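Local coordinates for aromatic-ring-hydroxylating dioxygenase beta subunit (Catenulispora acidiphila, PDB 6VW4), which is of unknown function but adopts an NTF2-like fold and binds the tricyclic polyketide S-DNPA in its pocket, consistent with a role in polyketide biosynthesis, at residues Y11-Q16 / G130-A135; R20-L25 / H78-L83; F43-G48 / N63-R68. All blocks are in the same frame, centred on the assembly; numbering follows the deposited sequence.

Interaction 1: residues Y11-Q16 / G130-A135; sequences YAEVQQ and GRLLTA
L132 reaches from its strand to the helix and packs against the side chain of E13. Its branch point, CG, lies against the carboxylate, with E13 OE2 at 3.7 Å from L132 CG. The methyl CD1 of L132 goes further in and meets the aliphatic stem, E13 CG to L132 CD1 being 3.9 Å. The two side chains cross obliquely, and CD1 and CG of the leucine touch the glutamate from CB to OE2. The same CD1 also touches V14, where V14 CG2 is 4.1 Å from L132 CD1. This pair meets at about a right angle. The apolar part of the contact is therefore one leucine branch set against two consecutive helix residues.

No direct hydrogen bond joins the segments. A water does so instead: it donates to E13 OE2 at 2.7 Å and accepts from the backbone L132 N at 3.0 Å. The strand thus holds the carboxylate through a water at the residue whose side chain packs against it. E13 comes this far because its CG is anti to the backbone N (chi1 -153°) and the chain is extended beyond it. The other oxygen, OE1, forms a salt bridge with R126. R126 also hydrogen-bonds G130 O, so one guanidinium serves the helix and the turn before the strand. Its positive charge probably keeps E13 ionised.

This is packing of the long N-terminal helix on the sheet of the SnoaL-like, NTF2-type domain; the side chain of V14 is about 12 Å from the bound ligand. Strand 132-139 pairs here with strand 111-126, through L133 and V125. On the helix, Y11 and V14 touch strand 75-86, while Y11, A12, Q15 and Q16 also meet other subunits. This part of helix 8-26 therefore packs on strands 132-139 and 75-86 of its own sheet and also meets neighbouring subunits.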
loop_
_atom_site.group_PDB
_atom_site.type_symbol
_atom_site.label_atom_id
_atom_site.label_comp_id
_atom_site.label_asym_id
_atom_site.label_seq_id
_atom_site.Cartn_x
_atom_site.Cartn_y
_atom_site.Cartn_z
ATOM N N TYR A 11 -8.274 -13.054 -3.223
ATOM C CA TYR A 11 -7.453 -12.011 -2.614
ATOM C C TYR A 11 -7.426 -10.776 -3.509
ATOM O O TYR A 11 -7.714 -9.654 -3.068
ATOM C CB TYR A 11 -6.045 -12.582 -2.360
ATOM C CG TYR A 11 -5.146 -11.738 -1.533
ATOM C CD1 TYR A 11 -4.314 -10.787 -2.128
ATOM C CD2 TYR A 11 -5.114 -11.879 -0.170
ATOM C CE1 TYR A 11 -3.486 -10.006 -1.374
ATOM C CE2 TYR A 11 -4.280 -11.113 0.594
ATOM C CZ TYR A 11 -3.482 -10.169 -0.009
ATOM O OH TYR A 11 -2.668 -9.424 0.775
ATOM N N ALA A 12 -7.158 -10.978 -4.791
ATOM C CA ALA A 12 -7.227 -9.878 -5.756
ATOM C C ALA A 12 -8.636 -9.291 -5.875
ATOM O O ALA A 12 -8.801 -8.073 -6.053
ATOM C CB ALA A 12 -6.742 -10.358 -7.128
ATOM N N GLU A 13 -9.661 -10.135 -5.833
ATOM C CA GLU A 13 -11.026 -9.621 -5.916
ATOM C C GLU A 13 -11.360 -8.718 -4.723
ATOM O O GLU A 13 -12.028 -7.692 -4.882
ATOM C CB GLU A 13 -12.003 -10.795 -6.003
ATOM C CG GLU A 13 -13.304 -10.467 -6.714
ATOM C CD GLU A 13 -14.376 -11.556 -6.605
ATOM O OE1 GLU A 13 -14.076 -12.717 -6.252
ATOM O OE2 GLU A 13 -15.548 -11.215 -6.864
ATOM N N VAL A 14 -10.913 -9.081 -3.511
ATOM C CA VAL A 14 -11.158 -8.207 -2.351
ATOM C C VAL A 14 -10.434 -6.864 -2.516
ATOM O O VAL A 14 -11.014 -5.790 -2.274
ATOM C CB VAL A 14 -10.754 -8.890 -1.039
ATOM C CG1 VAL A 14 -10.836 -7.846 0.130
ATOM C CG2 VAL A 14 -11.633 -10.115 -0.775
ATOM N N GLN A 15 -9.176 -6.897 -2.963
ATOM C CA GLN A 15 -8.447 -5.648 -3.175
ATOM C C GLN A 15 -9.145 -4.766 -4.207
ATOM O O GLN A 15 -9.242 -3.545 -4.026
ATOM C CB GLN A 15 -7.027 -5.930 -3.636
ATOM C CG GLN A 15 -6.200 -6.719 -2.705
ATOM C CD GLN A 15 -4.884 -7.130 -3.361
ATOM O OE1 GLN A 15 -4.819 -8.077 -4.174
ATOM N NE2 GLN A 15 -3.840 -6.410 -3.041
ATOM N N GLN A 16 -9.642 -5.373 -5.300
ATOM C CA GLN A 16 -10.331 -4.607 -6.335
ATOM C C GLN A 16 -11.593 -3.969 -5.779
ATOM O O GLN A 16 -11.905 -2.801 -6.079
ATOM C CB GLN A 16 -10.670 -5.509 -7.526
ATOM C CG GLN A 16 -11.677 -4.910 -8.520
ATOM C CD GLN A 16 -10.996 -4.201 -9.708
ATOM O OE1 GLN A 16 -9.772 -4.096 -9.761
ATOM N NE2 GLN A 16 -11.794 -3.709 -10.653
ATOM N N GLY A 130 -23.134 -12.749 -8.106
ATOM C CA GLY A 130 -21.719 -13.060 -7.944
ATOM C C GLY A 130 -20.767 -11.924 -7.536
ATOM O O GLY A 130 -19.588 -12.203 -7.308
ATOM N N ARG A 131 -21.209 -10.661 -7.481
ATOM C CA ARG A 131 -20.339 -9.565 -7.052
ATOM C C ARG A 131 -20.199 -9.566 -5.527
ATOM O O ARG A 131 -21.091 -10.010 -4.804
ATOM C CB ARG A 131 -20.895 -8.211 -7.511
ATOM N N LEU A 132 -19.034 -9.146 -5.043
ATOM C CA LEU A 132 -18.789 -9.065 -3.607
ATOM C C LEU A 132 -19.525 -7.868 -3.026
ATOM O O LEU A 132 -19.691 -6.831 -3.682
ATOM C CB LEU A 132 -17.290 -8.908 -3.302
ATOM C CG LEU A 132 -16.365 -10.123 -3.441
ATOM C CD1 LEU A 132 -14.902 -9.670 -3.228
ATOM C CD2 LEU A 132 -16.753 -11.214 -2.470
ATOM N N LEU A 133 -19.959 -8.006 -1.777
ATOM C CA LEU A 133 -20.463 -6.862 -1.037
ATOM C C LEU A 133 -19.959 -6.943 0.388
ATOM O O LEU A 133 -19.687 -8.032 0.890
ATOM C CB LEU A 133 -22.000 -6.805 -0.996
ATOM C CG LEU A 133 -22.805 -6.680 -2.289
ATOM C CD1 LEU A 133 -24.209 -7.297 -2.040
ATOM C CD2 LEU A 133 -22.880 -5.256 -2.720
ATOM N N THR A 134 -19.903 -5.786 1.052
ATOM C CA THR A 134 -19.399 -5.692 2.418
ATOM C C THR A 134 -20.570 -5.835 3.384
ATOM O O THR A 134 -21.465 -4.987 3.428
ATOM C CB THR A 134 -18.670 -4.354 2.657
ATOM O OG1 THR A 134 -17.717 -4.117 1.636
ATOM C CG2 THR A 134 -17.920 -4.316 4.008
ATOM N N ALA A 135 -20.554 -6.905 4.142
ATOM C CA ALA A 135 -21.513 -7.102 5.208
ATOM C C ALA A 135 -21.168 -6.253 6.417
ATOM O O ALA A 135 -22.064 -5.727 7.089
ATOM C CB ALA A 135 -21.536 -8.571 5.612
HETATM O O HOH W 1 -16.642 -8.755 -6.822
#

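Interaction 2: residues R20-L25 / H78-L83. With SDN ([(3S)-9-hydroxy-1-methyl-10-oxo-4,10-dihydro-3H-benzo[g]isochromen-3-yl]acetic acid), chain C.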
loop_
_atom_site.group_PDB
_atom_site.type_symbol
_atom_site.label_atom_id
_atom_site.label_comp_id
_atom_site.label_asym_id
_atom_site.label_seq_id
_atom_site.Cartn_x
_atom_site.Cartn_y
_atom_site.Cartn_z
ATOM N N ARG A 20 -12.388 0.094 -5.375
ATOM C CA ARG A 20 -13.555 0.782 -5.946
ATOM C C ARG A 20 -14.382 1.464 -4.856
ATOM O O ARG A 20 -14.746 2.633 -4.992
ATOM C CB ARG A 20 -14.439 -0.197 -6.733
ATOM C CG ARG A 20 -13.798 -0.805 -7.962
ATOM C CD ARG A 20 -14.118 -0.073 -9.241
ATOM N NE ARG A 20 -14.006 -0.965 -10.401
ATOM C CZ ARG A 20 -13.368 -0.666 -11.535
ATOM N NH1 ARG A 20 -12.774 0.521 -11.693
ATOM N NH2 ARG A 20 -13.320 -1.560 -12.515
ATOM N N GLN A 21 -14.682 0.753 -3.766
ATOM C CA GLN A 21 -15.335 1.369 -2.621
ATOM C C GLN A 21 -14.700 2.703 -2.263
ATOM O O GLN A 21 -15.390 3.710 -2.092
ATOM C CB GLN A 21 -15.204 0.491 -1.380
ATOM C CG GLN A 21 -16.192 -0.500 -1.196
ATOM C CD GLN A 21 -16.011 -1.198 0.124
ATOM O OE1 GLN A 21 -14.876 -1.400 0.606
ATOM N NE2 GLN A 21 -17.117 -1.644 0.690
ATOM N N MET A 22 -13.376 2.699 -2.035
ATOM C CA MET A 22 -12.736 3.902 -1.516
ATOM C C MET A 22 -12.597 4.984 -2.575
ATOM O O MET A 22 -12.552 6.166 -2.230
ATOM C CB MET A 22 -11.362 3.601 -0.917
ATOM C CG MET A 22 -11.357 2.763 0.316
ATOM S SD MET A 22 -12.872 2.942 1.338
ATOM C CE MET A 22 -12.133 4.390 2.250
ATOM N N HIS A 23 -12.509 4.617 -3.855
ATOM C CA HIS A 23 -12.517 5.656 -4.889
ATOM C C HIS A 23 -13.817 6.454 -4.824
ATOM O O HIS A 23 -13.815 7.689 -4.914
ATOM C CB HIS A 23 -12.320 5.070 -6.296
ATOM C CG HIS A 23 -10.947 4.487 -6.538
ATOM N ND1 HIS A 23 -10.665 3.656 -7.606
ATOM C CD2 HIS A 23 -9.785 4.604 -5.838
ATOM C CE1 HIS A 23 -9.394 3.287 -7.553
ATOM N NE2 HIS A 23 -8.837 3.854 -6.496
ATOM N N ALA A 24 -14.924 5.760 -4.594
ATOM C CA ALA A 24 -16.214 6.418 -4.493
ATOM C C ALA A 24 -16.303 7.244 -3.214
ATOM O O ALA A 24 -16.742 8.393 -3.245
ATOM C CB ALA A 24 -17.329 5.370 -4.560
ATOM N N LEU A 25 -15.881 6.685 -2.080
ATOM C CA LEU A 25 -15.935 7.437 -0.827
ATOM C C LEU A 25 -15.116 8.728 -0.921
ATOM O O LEU A 25 -15.605 9.824 -0.591
ATOM C CB LEU A 25 -15.425 6.557 0.314
ATOM C CG LEU A 25 -15.195 7.342 1.605
ATOM C CD1 LEU A 25 -16.563 7.778 2.087
ATOM C CD2 LEU A 25 -14.498 6.586 2.700
ATOM N N HIS A 78 -7.823 7.272 1.361
ATOM C CA HIS A 78 -7.659 6.133 2.249
ATOM C C HIS A 78 -6.778 5.124 1.549
ATOM O O HIS A 78 -7.177 4.576 0.512
ATOM C CB HIS A 78 -8.991 5.466 2.576
ATOM C CG HIS A 78 -9.882 6.316 3.396
ATOM N ND1 HIS A 78 -10.595 7.362 2.865
ATOM C CD2 HIS A 78 -10.162 6.293 4.719
ATOM C CE1 HIS A 78 -11.268 7.960 3.832
ATOM N NE2 HIS A 78 -11.038 7.318 4.962
ATOM N N MET A 79 -5.623 4.833 2.137
ATOM C CA MET A 79 -4.684 3.867 1.584
ATOM C C MET A 79 -4.712 2.583 2.379
ATOM O O MET A 79 -4.291 2.562 3.546
ATOM C CB MET A 79 -3.278 4.447 1.603
ATOM C CG MET A 79 -3.106 5.417 0.501
ATOM S SD MET A 79 -1.893 6.669 0.888
ATOM C CE MET A 79 -2.203 7.703 -0.584
ATOM N N PHE A 80 -5.091 1.512 1.706
ATOM C CA PHE A 80 -5.184 0.222 2.342
ATOM C C PHE A 80 -3.895 -0.542 2.090
ATOM O O PHE A 80 -3.386 -0.539 0.971
ATOM C CB PHE A 80 -6.373 -0.523 1.777
ATOM C CG PHE A 80 -7.718 -0.017 2.225
ATOM C CD1 PHE A 80 -7.853 1.172 2.902
ATOM C CD2 PHE A 80 -8.880 -0.752 1.923
ATOM C CE1 PHE A 80 -9.105 1.608 3.315
ATOM C CE2 PHE A 80 -10.123 -0.319 2.330
ATOM C CZ PHE A 80 -10.239 0.865 3.018
ATOM N N THR A 81 -3.373 -1.219 3.126
ATOM C CA THR A 81 -2.286 -2.185 2.911
ATOM C C THR A 81 -2.450 -3.375 3.860
ATOM O O THR A 81 -3.295 -3.358 4.759
ATOM C CB THR A 81 -0.903 -1.539 3.132
ATOM O OG1 THR A 81 -0.819 -1.072 4.488
ATOM C CG2 THR A 81 -0.640 -0.396 2.164
ATOM N N MET A 82 -1.588 -4.375 3.702
ATOM C CA MET A 82 -1.448 -5.473 4.656
ATOM C C MET A 82 -2.715 -6.292 4.763
ATOM O O MET A 82 -3.202 -6.569 5.841
ATOM C CB MET A 82 -0.978 -4.964 6.023
ATOM C CG MET A 82 0.368 -4.090 5.852
ATOM S SD MET A 82 1.872 -4.764 5.025
ATOM C CE MET A 82 2.362 -6.160 6.020
ATOM N N LEU A 83 -3.232 -6.717 3.623
ATOM C CA LEU A 83 -4.489 -7.460 3.633
ATOM C C LEU A 83 -4.218 -8.932 3.943
ATOM O O LEU A 83 -3.368 -9.557 3.300
ATOM C CB LEU A 83 -5.221 -7.357 2.293
ATOM C CG LEU A 83 -6.460 -8.268 2.072
ATOM C CD1 LEU A 83 -7.571 -7.772 2.990
ATOM C CD2 LEU A 83 -6.932 -8.205 0.619
HETATM O O4 SDN C . -14.627 3.862 5.055
HETATM C C11 SDN C . -13.459 3.540 5.747
HETATM C C12 SDN C . -12.943 4.367 6.745
HETATM C C13 SDN C . -13.700 5.670 7.089
HETATM O O5 SDN C . -14.698 5.951 6.511
HETATM C C14 SDN C . -13.149 6.577 8.174
HETATM C C15 SDN C . -13.911 7.873 8.543
HETATM O O3 SDN C . -13.744 8.332 9.901
HETATM C C16 SDN C . -14.933 8.544 7.613
HETATM C C10 SDN C . -12.761 2.395 5.401
HETATM C C9 SDN C . -11.573 2.053 6.065
HETATM C C8 SDN C . -11.067 2.866 7.067
HETATM C C7 SDN C . -11.743 4.033 7.410
HETATM C C6 SDN C . -11.159 4.954 8.531
HETATM C C5 SDN C . -11.934 6.226 8.872
HETATM C C4 SDN C . -11.420 7.097 9.931
HETATM C C3 SDN C . -12.380 8.165 10.429
HETATM C C2 SDN C . -11.621 9.401 9.982
HETATM C C1 SDN C . -10.975 10.325 10.994
HETATM O O2 SDN C . -11.014 10.036 12.213
HETATM O O1 SDN C . -10.417 11.381 10.576
#
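Helix 20-25 runs almost antiparallel to strand 78-83, at 166° and 9.4 Å between axes, and the backbones come nearest at M22 and H78. M22 carries most of the contact. Its CG is anti to the carbonyl carbon (chi1 -67°), and the chain then bends at chi2 and chi3. The bends let one side chain serve two rings. M22 CG meets the far end of the phenylalanine, 3.5 Å from F80 CZ. The sulfur sits obliquely to the same ring, with M22 SD 4.8 Å from the F80 centroid, which makes a Met-aromatic contact. The methyl CE turns on to one face of the H78 imidazole. This is a CH-pi approach in kind, but it is modelled too close for its distance to be trusted.

L25, one helical turn on, also touches the same imidazole, obliquely, with L25 CD2 3.7 Å from H78 CE1. A hydrogen bond between H78 ND1 and D26 OD1, on the same helix, helps fix the rotation of that ring.

In the cone-like NTF2 fold a long helix lies across a curved sheet, and the space they enclose holds the ligand. All four touching residues here are buried and line that pocket. The phenol and ketone rings of the tricyclic ligand rest against them. F80 CZ lies 3.5 Å from SDN C9, on the phenol ring. L25 CD2 is 3.6 Å from the phenolic oxygen, SDN O4. H78 NE2 comes to 3.8 Å from SDN C13, the ketone carbon. These are van der Waals contacts, and the ligand is also hydrogen-bonded to Y33 OH. The F80 ring also meets that of F100 on strand 96-108, and M82 of a second subunit packs on M22 and F80.

Interaction 3: residues F43-G48 / N63-R68; sequences FRHTPG and NEFHER. With SDN ([(3S)-9-hydroxy-1-methyl-10-oxo-4,10-dihydro-3H-benzo[g]isochromen-3-yl]acetic acid), chain C.
The rings of H45 and F65 approach obliquely, their planes at 84° and their centroids 5.8 Å apart. The edge of the imidazole, at CE1, comes nearest, with H45 CE1 3.9 Å from F65 CD2. One face of F65 carries the ligand methyl, SDN C16, which stands over the ring centre. One face of H45 is covered near its rim by T46 OG1, from the next residue. At the edge of the imidazole, in its plane, lies the pyran oxygen SDN O3. H45 ND1 donates to SDN O3 over 3.4 Å, a weak but nearly straight bond at 174°. The H45 ring gets there because its CG sits between the backbone N and the carbonyl carbon (chi1 72°).

Strand 41-44 and helix 55-68 together make one wall of the ligand pocket in this SnoaL-like domain. The helix brings F65, and the strand and the loop after it bring F43, H45 and T46. F43 turns the edge of its ring to the ligand ketone, with F43 CZ 3.3 Å from SDN O5. T46 CG2 adds a looser contact, 4.0 Å from SDN O3. Replacing F65 with an alanine would probably leave the C16 methyl without the ring face it rests on and open a gap beside H45 CE1.

On the helix side, F65 also meets Y69 edge-to-face. Next to F43, R44 forms a salt bridge with E140.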
loop_
_atom_site.group_PDB
_atom_site.type_symbol
_atom_site.label_atom_id
_atom_site.label_comp_id
_atom_site.label_asym_id
_atom_site.label_seq_id
_atom_site.Cartn_x
_atom_site.Cartn_y
_atom_site.Cartn_z
ATOM N N PHE A 43 -21.412 -0.546 9.461
ATOM C CA PHE A 43 -20.258 0.338 9.302
ATOM C C PHE A 43 -19.958 1.030 10.628
ATOM O O PHE A 43 -20.610 2.017 10.967
ATOM C CB PHE A 43 -20.570 1.362 8.249
ATOM C CG PHE A 43 -19.421 2.269 7.890
ATOM C CD1 PHE A 43 -18.098 1.889 8.110
ATOM C CD2 PHE A 43 -19.668 3.499 7.286
ATOM C CE1 PHE A 43 -17.037 2.725 7.729
ATOM C CE2 PHE A 43 -18.609 4.348 6.915
ATOM C CZ PHE A 43 -17.297 3.952 7.130
ATOM N N ARG A 44 -18.977 0.525 11.369
ATOM C CA ARG A 44 -18.509 1.147 12.611
ATOM C C ARG A 44 -17.237 1.927 12.269
ATOM O O ARG A 44 -16.124 1.402 12.395
ATOM C CB ARG A 44 -18.273 0.080 13.680
ATOM C CG ARG A 44 -18.162 0.630 15.120
ATOM C CD ARG A 44 -16.968 1.584 15.333
ATOM N NE ARG A 44 -15.727 0.857 15.571
ATOM C CZ ARG A 44 -15.386 0.280 16.721
ATOM N NH1 ARG A 44 -14.228 -0.357 16.820
ATOM N NH2 ARG A 44 -16.193 0.338 17.770
ATOM N N HIS A 45 -17.391 3.201 11.838
ATOM C CA HIS A 45 -16.240 3.969 11.355
ATOM C C HIS A 45 -15.401 4.580 12.484
ATOM O O HIS A 45 -14.222 4.893 12.264
ATOM C CB HIS A 45 -16.687 5.084 10.377
ATOM C CG HIS A 45 -17.394 6.240 11.020
ATOM N ND1 HIS A 45 -16.873 7.520 11.038
ATOM C CD2 HIS A 45 -18.605 6.313 11.623
ATOM C CE1 HIS A 45 -17.722 8.322 11.657
ATOM N NE2 HIS A 45 -18.783 7.617 12.014
ATOM N N THR A 46 -15.977 4.798 13.671
ATOM C CA THR A 46 -15.214 5.406 14.752
ATOM C C THR A 46 -15.536 4.758 16.092
ATOM O O THR A 46 -16.721 4.625 16.451
ATOM C CB THR A 46 -15.443 6.926 14.844
ATOM O OG1 THR A 46 -16.851 7.219 14.896
ATOM C CG2 THR A 46 -14.794 7.646 13.653
ATOM N N PRO A 47 -14.518 4.371 16.858
ATOM C CA PRO A 47 -14.776 3.733 18.155
ATOM C C PRO A 47 -15.509 4.683 19.094
ATOM O O PRO A 47 -15.353 5.906 19.027
ATOM C CB PRO A 47 -13.377 3.389 18.676
ATOM C CG PRO A 47 -12.457 3.464 17.454
ATOM C CD PRO A 47 -13.074 4.511 16.575
ATOM N N GLY A 48 -16.325 4.100 19.955
ATOM C CA GLY A 48 -17.226 4.858 20.826
ATOM C C GLY A 48 -18.592 5.143 20.233
ATOM O O GLY A 48 -19.605 4.983 20.909
ATOM N N ASN A 63 -22.664 12.065 5.504
ATOM C CA ASN A 63 -23.042 13.466 5.331
ATOM C C ASN A 63 -22.871 14.251 6.637
ATOM O O ASN A 63 -22.440 15.409 6.613
ATOM C CB ASN A 63 -24.483 13.556 4.816
ATOM C CG ASN A 63 -24.578 13.427 3.299
ATOM O OD1 ASN A 63 -23.717 13.898 2.561
ATOM N ND2 ASN A 63 -25.633 12.792 2.834
ATOM N N GLU A 64 -23.160 13.628 7.782
ATOM C CA GLU A 64 -22.881 14.256 9.073
ATOM C C GLU A 64 -21.393 14.542 9.243
ATOM O O GLU A 64 -20.994 15.676 9.533
ATOM C CB GLU A 64 -23.339 13.347 10.213
ATOM C CG GLU A 64 -24.748 13.543 10.743
ATOM C CD GLU A 64 -25.111 12.482 11.786
ATOM O OE1 GLU A 64 -25.960 11.603 11.490
ATOM O OE2 GLU A 64 -24.521 12.512 12.890
ATOM N N PHE A 65 -20.566 13.494 9.115
ATOM C CA PHE A 65 -19.122 13.586 9.328
ATOM C C PHE A 65 -18.491 14.634 8.421
ATOM O O PHE A 65 -17.617 15.394 8.856
ATOM C CB PHE A 65 -18.498 12.197 9.091
ATOM C CG PHE A 65 -17.008 12.155 9.190
ATOM C CD1 PHE A 65 -16.213 12.515 8.107
ATOM C CD2 PHE A 65 -16.402 11.741 10.364
ATOM C CE1 PHE A 65 -14.840 12.484 8.200
ATOM C CE2 PHE A 65 -15.032 11.704 10.465
ATOM C CZ PHE A 65 -14.246 12.078 9.378
ATOM N N HIS A 66 -18.939 14.709 7.162
ATOM C CA HIS A 66 -18.297 15.590 6.189
ATOM C C HIS A 66 -18.815 17.037 6.182
ATOM O O HIS A 66 -18.029 17.950 5.911
ATOM C CB HIS A 66 -18.397 15.024 4.759
ATOM C CG HIS A 66 -17.400 13.927 4.475
ATOM N ND1 HIS A 66 -17.418 12.719 5.142
ATOM C CD2 HIS A 66 -16.353 13.859 3.613
ATOM C CE1 HIS A 66 -16.427 11.957 4.708
ATOM N NE2 HIS A 66 -15.765 12.623 3.777
ATOM N N GLU A 67 -20.116 17.290 6.403
ATOM C CA GLU A 67 -20.579 18.663 6.707
ATOM C C GLU A 67 -20.005 19.187 8.008
ATOM O O GLU A 67 -19.744 20.403 8.132
ATOM C CB GLU A 67 -22.094 18.741 6.757
ATOM N N ARG A 68 -19.764 18.268 8.952
ATOM C CA ARG A 68 -19.193 18.622 10.249
ATOM C C ARG A 68 -17.815 19.261 10.093
ATOM O O ARG A 68 -17.433 20.120 10.903
ATOM C CB ARG A 68 -19.090 17.414 11.215
HETATM O O4 SDN C . -14.627 3.862 5.055
HETATM C C11 SDN C . -13.459 3.540 5.747
HETATM C C12 SDN C . -12.943 4.367 6.745
HETATM C C13 SDN C . -13.700 5.670 7.089
HETATM O O5 SDN C . -14.698 5.951 6.511
HETATM C C14 SDN C . -13.149 6.577 8.174
HETATM C C15 SDN C . -13.911 7.873 8.543
HETATM O O3 SDN C . -13.744 8.332 9.901
HETATM C C16 SDN C . -14.933 8.544 7.613
HETATM C C10 SDN C . -12.761 2.395 5.401
HETATM C C9 SDN C . -11.573 2.053 6.065
HETATM C C8 SDN C . -11.067 2.866 7.067
HETATM C C7 SDN C . -11.743 4.033 7.410
HETATM C C6 SDN C . -11.159 4.954 8.531
HETATM C C5 SDN C . -11.934 6.226 8.872
HETATM C C4 SDN C . -11.420 7.097 9.931
HETATM C C3 SDN C . -12.380 8.165 10.429
HETATM C C2 SDN C . -11.621 9.401 9.982
HETATM C C1 SDN C . -10.975 10.325 10.994
HETATM O O2 SDN C . -11.014 10.036 12.213
HETATM O O1 SDN C . -10.417 11.381 10.576
#

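Overall arrangement
Interactions 2 and 3 both touch the ligand, with centres about 17 Å apart. Interaction 2 holds its phenol and ketone rings from helix 8-26 and strand 75-86. Interaction 3 meets the ketone and the pyran ring from strand 41-44 and helix 55-68. Y33 adds a hydrogen bond to the ligand. Interaction 1 lies nearer the N-terminal end of helix 8-26, its centre about 12 Å from that of interaction 2 and 23 Å from that of interaction 3. It touches interaction 2 directly: Y11 OH is 2.6 Å from L83 O, a probable hydrogen bond. Interactions 1 and 3 do not touch, but their strands, 132-139 and 41-44, are neighbours in the sheet.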